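Local coordinates for protein excinuclease ABC, subunit A. (Deinococcus radiodurans, PDB 2VF7) that binds DNA and hydrolyses ATP as a zinc-containing ABC-family protein of the UvrA type, probably taking part in the recognition of damaged DNA, at residues V453-E456 with G462-L465; K623-N628 with T676-Y681. The protein carries 1 engineered substitution. All blocks are in the same frame, centred on the assembly; numbering follows the deposited sequence.

Contact 1 (V453-E456 with G462-L465); sequences VGPE and GEIL
G454 and E463 lie opposite each other, their CA atoms 4.4 Å apart and the backbone N of G454 donating to E463 O. As modelled, that N to O distance is too short for an ordinary hydrogen bond, so its exact length is doubtful, although the N-H points almost straight at the oxygen (167°). The same E463 O also receives a CA-H...O contact from V453 CA. V453 and I464 form an antiparallel non-hydrogen-bonded pair, and V453 CG2 meets I464 CD1 at 4.1 Å on the sheet face that both side chains share.

L465 reaches the loop at G454 and P455 by a different route. Its CB touches nothing across the gap, but the first torsion sets CG anti to the carbonyl carbon (chi1 -49°), and CG then lies 3.7 Å from G454 O. At the fork, CD1 comes up tightly against G454 O at 3.2 Å, while CD2 lies beside G454 C and near P455 N, with P455 CD at 4.3 Å. Cutting the side chain back to an alanine would remove the fork, and is likely to leave P455 CD without its apolar neighbour and open a gap beside the G454 carbonyl.

The arrangement is the mouth of a β-hairpin, strand 449-453 returning as edge strand 464-468 of the mixed sheet in an ABC-type ATPase domain. V453 sits against S47 and G48 of the P-loop, which bind ADP, and V453 O makes a weak hydrogen bond to S47 OG.

G454 has positive phi, and a CB there would clash with G462 N. Beyond it, the E463 side chain crosses the P455 ring at about a right angle, with CG and OE2 each 3.6 Å from P455 CD.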
loop_
_atom_site.group_PDB
_atom_site.type_symbol
_atom_site.label_atom_id
_atom_site.label_comp_id
_atom_site.label_asym_id
_atom_site.label_seq_id
_atom_site.Cartn_x
_atom_site.Cartn_y
_atom_site.Cartn_z
ATOM N N VAL A 453 -0.372 -14.785 -31.551
ATOM C CA VAL A 453 0.990 -14.301 -31.363
ATOM C C VAL A 453 2.052 -15.297 -31.896
ATOM O O VAL A 453 1.970 -16.507 -31.663
ATOM C CB VAL A 453 1.258 -13.954 -29.861
ATOM C CG1 VAL A 453 2.690 -13.587 -29.633
ATOM C CG2 VAL A 453 0.374 -12.808 -29.390
ATOM N N GLY A 454 3.014 -14.742 -32.636
ATOM C CA GLY A 454 4.276 -15.370 -33.019
ATOM C C GLY A 454 4.094 -16.514 -33.971
ATOM O O GLY A 454 3.088 -17.247 -33.880
ATOM N N PRO A 455 5.051 -16.706 -34.899
ATOM C CA PRO A 455 4.972 -17.988 -35.578
ATOM C C PRO A 455 5.255 -19.099 -34.557
ATOM O O PRO A 455 4.403 -19.958 -34.330
ATOM C CB PRO A 455 6.076 -17.909 -36.657
ATOM C CG PRO A 455 6.573 -16.534 -36.659
ATOM C CD PRO A 455 6.177 -15.882 -35.362
ATOM N N GLU A 456 6.429 -19.029 -33.916
ATOM C CA GLU A 456 6.938 -20.074 -33.013
ATOM C C GLU A 456 7.233 -19.507 -31.604
ATOM O O GLU A 456 6.615 -18.519 -31.172
ATOM C CB GLU A 456 8.187 -20.763 -33.619
ATOM C CG GLU A 456 8.056 -21.197 -35.092
ATOM C CD GLU A 456 9.312 -21.905 -35.671
ATOM O OE1 GLU A 456 9.497 -23.131 -35.448
ATOM O OE2 GLU A 456 10.100 -21.244 -36.389
ATOM N N GLY A 462 6.908 -13.817 -31.049
ATOM C CA GLY A 462 6.800 -12.432 -30.574
ATOM C C GLY A 462 6.213 -11.434 -31.557
ATOM O O GLY A 462 6.362 -10.237 -31.376
ATOM N N GLU A 463 5.549 -11.926 -32.604
ATOM C CA GLU A 463 4.805 -11.053 -33.536
ATOM C C GLU A 463 3.307 -11.365 -33.631
ATOM O O GLU A 463 2.840 -12.409 -33.177
ATOM C CB GLU A 463 5.456 -11.011 -34.918
ATOM C CG GLU A 463 6.088 -12.293 -35.354
ATOM C CD GLU A 463 7.269 -12.067 -36.282
ATOM O OE1 GLU A 463 7.521 -10.910 -36.675
ATOM O OE2 GLU A 463 7.954 -13.051 -36.612
ATOM N N ILE A 464 2.551 -10.423 -34.184
ATOM C CA ILE A 464 1.094 -10.533 -34.225
ATOM C C ILE A 464 0.749 -11.116 -35.557
ATOM O O ILE A 464 1.029 -10.522 -36.589
ATOM C CB ILE A 464 0.380 -9.139 -34.032
ATOM C CG1 ILE A 464 0.816 -8.443 -32.726
ATOM C CG2 ILE A 464 -1.145 -9.265 -34.117
ATOM C CD1 ILE A 464 0.733 -9.304 -31.488
ATOM N N LEU A 465 0.169 -12.306 -35.536
ATOM C CA LEU A 465 -0.240 -12.951 -36.773
ATOM C C LEU A 465 -1.613 -12.451 -37.196
ATOM O O LEU A 465 -1.901 -12.299 -38.391
ATOM C CB LEU A 465 -0.249 -14.469 -36.606
ATOM C CG LEU A 465 1.003 -15.091 -35.985
ATOM C CD1 LEU A 465 0.982 -16.586 -36.184
ATOM C CD2 LEU A 465 2.292 -14.479 -36.529
#

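Contact 2 (K623-N628 with T676-Y681); sequences KKRGYN and TLEVEY
Y627 and V679 meet through side chains alone, because the two backbones stay well apart: the nearest CA pair, Y627 with T676, is separated by 9.4 Å. Helix 620-624 gives way at R625, the first residue to leave helical phi/psi, and G626 is the centre of an inverse gamma turn whose weak bond runs from Y627 N to R625 O at 2.9 Å. Across from it, 676-678 keep helical phi/psi without the regular bonds, and the chain then straightens at V679.

The turn brings R625 and Y627 side by side. Each has CG anti to its carbonyl carbon (chi1 -65° in both), and R625 CB lies 3.6 Å above one face of the Y627 ring, offset toward the rim. The arginine chain then bends twice, at chi2 and chi3, bringing R625 NE within 3.3 Å of Y627 OH for a weak hydrogen bond. The same hydroxyl is hydrogen-bonded to E675 OE2, from the residue just before the second segment, so the ring is tied at its far end as well as covered on a face.

In sequence, the two segments flank the module whose cysteines C641, C644, C664 and C667 hold a zinc ion. Their contact therefore joins the chain that precedes the zinc-binding cysteines to the chain that follows them, within the ABC-type half of this UvrA-family protein.

Two side-chain pairs span the gap. R625 NH2 forms a salt bridge with E678 OE2 at 3.1 Å; the carboxylate oxygen comes in at the guanidinium edge, near its plane, but the N-H misses the straight line (128°), making the bond weak, and the two flat groups are turned 36° apart. V679 CG2 approaches the edge of the tyrosine ring in its plane, 3.7 Å from CE2, while V679 also packs on L621 and A622 of helix 620-624.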
loop_
_atom_site.group_PDB
_atom_site.type_symbol
_atom_site.label_atom_id
_atom_site.label_comp_id
_atom_site.label_asym_id
_atom_site.label_seq_id
_atom_site.Cartn_x
_atom_site.Cartn_y
_atom_site.Cartn_z
ATOM N N LYS A 623 43.840 -21.048 -14.153
ATOM C CA LYS A 623 44.996 -21.778 -13.644
ATOM C C LYS A 623 46.049 -20.853 -13.016
ATOM O O LYS A 623 46.612 -21.191 -11.977
ATOM C CB LYS A 623 45.587 -22.648 -14.749
ATOM C CG LYS A 623 45.638 -24.139 -14.408
ATOM C CD LYS A 623 44.322 -24.628 -13.803
ATOM C CE LYS A 623 44.079 -26.110 -14.090
ATOM N NZ LYS A 623 45.123 -27.024 -13.519
ATOM N N LYS A 624 46.278 -19.691 -13.638
ATOM C CA LYS A 624 47.172 -18.643 -13.116
ATOM C C LYS A 624 46.799 -18.185 -11.710
ATOM O O LYS A 624 47.661 -18.086 -10.825
ATOM C CB LYS A 624 47.148 -17.409 -14.020
ATOM C CG LYS A 624 48.282 -17.275 -15.000
ATOM C CD LYS A 624 48.252 -15.891 -15.651
ATOM C CE LYS A 624 49.446 -15.027 -15.220
ATOM N NZ LYS A 624 49.254 -14.312 -13.912
ATOM N N ARG A 625 45.527 -17.832 -11.533
ATOM C CA ARG A 625 44.988 -17.536 -10.224
ATOM C C ARG A 625 44.686 -18.871 -9.578
ATOM O O ARG A 625 44.531 -19.876 -10.263
ATOM C CB ARG A 625 43.704 -16.738 -10.344
ATOM C CG ARG A 625 43.831 -15.338 -10.934
ATOM C CD ARG A 625 43.292 -15.314 -12.348
ATOM N NE ARG A 625 42.275 -14.280 -12.600
ATOM C CZ ARG A 625 42.533 -13.025 -12.964
ATOM N NH1 ARG A 625 43.790 -12.597 -13.089
ATOM N NH2 ARG A 625 41.537 -12.192 -13.205
ATOM N N GLY A 626 44.587 -18.913 -8.264
ATOM C CA GLY A 626 44.331 -20.194 -7.631
ATOM C C GLY A 626 42.845 -20.474 -7.578
ATOM O O GLY A 626 42.290 -20.548 -6.476
ATOM N N TYR A 627 42.203 -20.593 -8.752
ATOM C CA TYR A 627 40.739 -20.835 -8.847
ATOM C C TYR A 627 40.470 -22.320 -9.041
ATOM O O TYR A 627 41.176 -23.000 -9.816
ATOM C CB TYR A 627 40.072 -20.134 -10.047
ATOM C CG TYR A 627 40.033 -18.616 -10.101
ATOM C CD1 TYR A 627 40.389 -17.826 -9.017
ATOM C CD2 TYR A 627 39.595 -17.976 -11.265
ATOM C CE1 TYR A 627 40.337 -16.429 -9.103
ATOM C CE2 TYR A 627 39.541 -16.596 -11.362
ATOM C CZ TYR A 627 39.900 -15.824 -10.281
ATOM O OH TYR A 627 39.836 -14.445 -10.383
ATOM N N ASN A 628 39.476 -22.826 -8.328
ATOM C CA ASN A 628 38.923 -24.121 -8.640
ATOM C C ASN A 628 37.511 -23.906 -9.178
ATOM O O ASN A 628 37.078 -22.756 -9.331
ATOM C CB ASN A 628 38.956 -25.045 -7.421
ATOM C CG ASN A 628 38.112 -24.545 -6.277
ATOM O OD1 ASN A 628 38.435 -23.538 -5.638
ATOM N ND2 ASN A 628 37.015 -25.265 -5.997
ATOM N N THR A 676 35.659 -12.626 -11.664
ATOM C CA THR A 676 35.258 -13.955 -12.132
ATOM C C THR A 676 34.859 -13.936 -13.619
ATOM O O THR A 676 35.019 -14.933 -14.314
ATOM C CB THR A 676 34.117 -14.515 -11.256
ATOM O OG1 THR A 676 34.468 -14.378 -9.872
ATOM C CG2 THR A 676 33.857 -15.954 -11.557
ATOM N N LEU A 677 34.387 -12.787 -14.110
ATOM C CA LEU A 677 33.829 -12.696 -15.468
ATOM C C LEU A 677 34.897 -12.366 -16.508
ATOM O O LEU A 677 34.630 -12.363 -17.721
ATOM C CB LEU A 677 32.684 -11.663 -15.533
ATOM C CG LEU A 677 31.462 -11.812 -14.618
ATOM C CD1 LEU A 677 30.790 -10.455 -14.430
ATOM C CD2 LEU A 677 30.481 -12.810 -15.171
ATOM N N GLU A 678 36.100 -12.085 -16.016
ATOM C CA GLU A 678 37.293 -11.907 -16.854
ATOM C C GLU A 678 37.820 -13.217 -17.444
ATOM O O GLU A 678 38.623 -13.189 -18.388
ATOM C CB GLU A 678 38.417 -11.229 -16.047
ATOM C CG GLU A 678 38.137 -9.782 -15.658
ATOM C CD GLU A 678 39.338 -9.107 -15.028
ATOM O OE1 GLU A 678 39.264 -7.878 -14.752
ATOM O OE2 GLU A 678 40.364 -9.797 -14.812
ATOM N N VAL A 679 37.387 -14.346 -16.876
ATOM C CA VAL A 679 37.799 -15.688 -17.319
ATOM C C VAL A 679 36.848 -16.211 -18.394
ATOM O O VAL A 679 35.628 -16.275 -18.181
ATOM C CB VAL A 679 37.867 -16.710 -16.131
ATOM C CG1 VAL A 679 38.390 -18.076 -16.597
ATOM C CG2 VAL A 679 38.716 -16.158 -14.965
ATOM N N GLU A 680 37.408 -16.591 -19.544
ATOM C CA GLU A 680 36.596 -17.100 -20.649
ATOM C C GLU A 680 36.978 -18.502 -21.135
ATOM O O GLU A 680 38.146 -18.785 -21.447
ATOM C CB GLU A 680 36.631 -16.137 -21.828
ATOM C CG GLU A 680 36.103 -14.748 -21.554
ATOM C CD GLU A 680 36.430 -13.790 -22.694
ATOM O OE1 GLU A 680 37.317 -14.105 -23.502
ATOM O OE2 GLU A 680 35.797 -12.725 -22.795
ATOM N N TYR A 681 35.975 -19.368 -21.194
ATOM C CA TYR A 681 36.055 -20.669 -21.870
ATOM C C TYR A 681 35.477 -20.507 -23.271
ATOM O O TYR A 681 34.271 -20.240 -23.430
ATOM C CB TYR A 681 35.268 -21.733 -21.091
ATOM C CG TYR A 681 35.015 -23.029 -21.849
ATOM C CD1 TYR A 681 36.048 -23.941 -22.106
ATOM C CD2 TYR A 681 33.737 -23.353 -22.294
ATOM C CE1 TYR A 681 35.812 -25.132 -22.802
ATOM C CE2 TYR A 681 33.499 -24.531 -22.976
ATOM C CZ TYR A 681 34.534 -25.409 -23.224
ATOM O OH TYR A 681 34.257 -26.567 -23.900
#

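Contact 1 closes before contact 2 opens along the chain, and the two remain separate in space: their centres are 41 Å apart, and their nearest atoms about 27 Å. Contact 1 joins neighbouring strands of one sheet next to a nucleotide site, buries 314 Å² and has three buried residues among its seven touching ones; its chemistry is the pairing of two strand ends plus apolar packing. Contact 2 buries 162 Å² between the end of a helix and a loop 48 residues on in sequence, farther from the centre of the chain, and works through side chains only: a salt bridge with a poorly aligned hydrogen bond, on an exposed glutamate, and an aromatic edge against a buried valine. They hold no element in common.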